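Local atomic coordinates of probable leucine/isoleucine/valine-binding protein (Rhodopirellula baltica, PDB entry 4KV7), a protein that probably binds branched-chain amino acids or related small ligands, as a member of the leucine-binding family of periplasmic binding proteins. Residues A[157-162]-A[219-224]. The protein carries 1 engineered substitution. Sequence-based numbering, arbitrary orientation.
Sequences EEIGFF and AVIMVG
Phe-161 and Ile-221 lie side by side on one face of the sheet, the ring running along the branched chain. Ring atom CE2 of Phe-161 sits 3.8 Å from CD1 of Ile-221, while CD2 rests near CB and CG2 of Ile-221. The same CD1 reaches back to CG2 of Ile-159 at 3.8 Å, so one methyl joins both neighbours. With CG anti to its own carbonyl carbon (chi1 -64°), the end of the Phe-161 ring comes nearer to strand 219-223; Phe-173 of helix 167-183 also meets it edge to face. An alanine in place of Phe-161 would be likely to leave a gap beside Ile-221 and remove the edge-to-face contact with Phe-173. Beta-branched Ile-221 suits an extended strand, and its side chain also packs on Met-145 and Val-146 of helix 138-151.

On the other face, CG1 of Val-220 touches CB of Phe-162 at 3.9 Å. Gly-160 works through its N and O; a CB there would point to this face, near Val-220 CG2. The end of Met-222, a selenomethionine, leads away to helix 226-238 and strand 244-247.

The strands are zipped by nearly straight bonds, among them Gly-160 N to Ala-219 O (2.8 Å) and Phe-162 N to Ile-221 O (2.9 Å). At the start of the ladder Ala-219 N reaches Glu-158 O only weakly, at 3.3 Å. The Glu-158 carboxylate leads away from strand 219-223, OE1 hydrogen-bonded to Lys-155 N and OE2 salt-bridged to Lys-218 NZ.

Parallel strands 159-164 and 219-223, with strand 193-196 outside the first and helices covering both faces, mark the Rossmann-like alpha/beta lobe of a periplasmic binding protein.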
loop_
_atom_site.group_PDB
_atom_site.type_symbol
_atom_site.label_atom_id
_atom_site.label_comp_id
_atom_site.label_asym_id
_atom_site.label_seq_id
_atom_site.Cartn_x
_atom_site.Cartn_y
_atom_site.Cartn_z
ATOM N N GLU A 157 -24.207 11.177 -6.740
ATOM C CA GLU A 157 -24.577 11.778 -5.463
ATOM C C GLU A 157 -24.792 10.764 -4.341
ATOM O O GLU A 157 -24.923 11.147 -3.176
ATOM C CB GLU A 157 -25.857 12.610 -5.612
ATOM C CG GLU A 157 -27.133 11.773 -5.762
ATOM C CD GLU A 157 -28.401 12.615 -5.841
ATOM O OE1 GLU A 157 -28.287 13.841 -6.053
ATOM O OE2 GLU A 157 -29.509 12.049 -5.692
ATOM N N GLU A 158 -24.855 9.481 -4.694
ATOM C CA GLU A 158 -25.090 8.402 -3.734
ATOM C C GLU A 158 -23.796 7.729 -3.279
ATOM O O GLU A 158 -23.831 6.730 -2.549
ATOM C CB GLU A 158 -26.025 7.351 -4.332
ATOM C CG GLU A 158 -27.445 7.850 -4.544
ATOM C CD GLU A 158 -28.297 6.924 -5.392
ATOM O OE1 GLU A 158 -27.746 6.098 -6.144
ATOM O OE2 GLU A 158 -29.533 7.039 -5.310
ATOM N N ILE A 159 -22.656 8.274 -3.696
ATOM C CA ILE A 159 -21.359 7.737 -3.311
ATOM C C ILE A 159 -20.772 8.588 -2.194
ATOM O O ILE A 159 -20.490 9.775 -2.383
ATOM C CB ILE A 159 -20.380 7.703 -4.500
ATOM C CG1 ILE A 159 -20.941 6.839 -5.630
ATOM C CG2 ILE A 159 -19.016 7.176 -4.056
ATOM C CD1 ILE A 159 -20.158 6.956 -6.922
ATOM N N GLY A 160 -20.591 7.971 -1.028
ATOM C CA GLY A 160 -20.049 8.654 0.133
ATOM C C GLY A 160 -18.655 8.182 0.491
ATOM O O GLY A 160 -18.156 7.189 -0.048
ATOM N N PHE A 161 -18.028 8.895 1.421
ATOM C CA PHE A 161 -16.644 8.628 1.797
ATOM C C PHE A 161 -16.500 8.610 3.307
ATOM O O PHE A 161 -17.090 9.436 4.002
ATOM C CB PHE A 161 -15.726 9.692 1.203
ATOM C CG PHE A 161 -15.715 9.670 -0.290
ATOM C CD1 PHE A 161 -16.708 10.301 -1.029
ATOM C CD2 PHE A 161 -14.737 8.962 -0.958
ATOM C CE1 PHE A 161 -16.714 10.234 -2.412
ATOM C CE2 PHE A 161 -14.743 8.887 -2.342
ATOM C CZ PHE A 161 -15.732 9.524 -3.064
ATOM N N PHE A 162 -15.702 7.663 3.797
ATOM C CA PHE A 162 -15.326 7.584 5.208
ATOM C C PHE A 162 -13.815 7.582 5.223
ATOM O O PHE A 162 -13.198 6.631 4.735
ATOM C CB PHE A 162 -15.853 6.301 5.839
ATOM C CG PHE A 162 -15.423 6.122 7.264
ATOM C CD1 PHE A 162 -15.980 6.889 8.277
ATOM C CD2 PHE A 162 -14.439 5.194 7.593
ATOM C CE1 PHE A 162 -15.562 6.725 9.594
ATOM C CE2 PHE A 162 -14.022 5.030 8.897
ATOM C CZ PHE A 162 -14.587 5.797 9.898
ATOM N N ALA A 219 -23.211 3.683 -1.387
ATOM C CA ALA A 219 -21.872 3.133 -1.399
ATOM C C ALA A 219 -21.020 4.021 -0.524
ATOM O O ALA A 219 -21.167 5.250 -0.556
ATOM C CB ALA A 219 -21.310 3.114 -2.822
ATOM N N VAL A 220 -20.135 3.411 0.255
ATOM C CA VAL A 220 -19.201 4.155 1.085
ATOM C C VAL A 220 -17.790 3.673 0.786
ATOM O O VAL A 220 -17.450 2.507 1.011
ATOM C CB VAL A 220 -19.501 3.996 2.589
ATOM C CG1 VAL A 220 -18.445 4.690 3.424
ATOM C CG2 VAL A 220 -20.878 4.555 2.916
ATOM N N ILE A 221 -16.978 4.585 0.260
ATOM C CA ILE A 221 -15.573 4.345 -0.022
ATOM C C ILE A 221 -14.773 4.681 1.227
ATOM O O ILE A 221 -14.819 5.806 1.742
ATOM C CB ILE A 221 -15.113 5.159 -1.259
ATOM C CG1 ILE A 221 -15.795 4.602 -2.514
ATOM C CG2 ILE A 221 -13.599 5.106 -1.414
ATOM C CD1 ILE A 221 -15.646 5.465 -3.775
HETATM N N MSE A 222 -14.047 3.683 1.718
HETATM C CA MSE A 222 -13.303 3.794 2.970
HETATM C C MSE A 222 -11.825 4.026 2.707
HETATM O O MSE A 222 -11.131 3.172 2.131
HETATM C CB MSE A 222 -13.493 2.537 3.815
HETATM C CG MSE A 222 -14.952 2.240 4.108
HETATM SE SE MSE A 222 -15.270 0.768 5.336
HETATM C CE MSE A 222 -14.273 -0.601 4.387
ATOM N N VAL A 223 -11.360 5.196 3.120
ATOM C CA VAL A 223 -9.964 5.579 2.980
ATOM C C VAL A 223 -9.412 5.670 4.402
ATOM O O VAL A 223 -9.279 6.749 4.980
ATOM C CB VAL A 223 -9.814 6.920 2.210
ATOM C CG1 VAL A 223 -8.356 7.193 1.926
ATOM C CG2 VAL A 223 -10.625 6.908 0.907
ATOM N N GLY A 224 -9.142 4.503 4.975
ATOM C CA GLY A 224 -8.777 4.410 6.368
ATOM C C GLY A 224 -7.906 3.209 6.626
ATOM O O GLY A 224 -7.291 2.685 5.702
#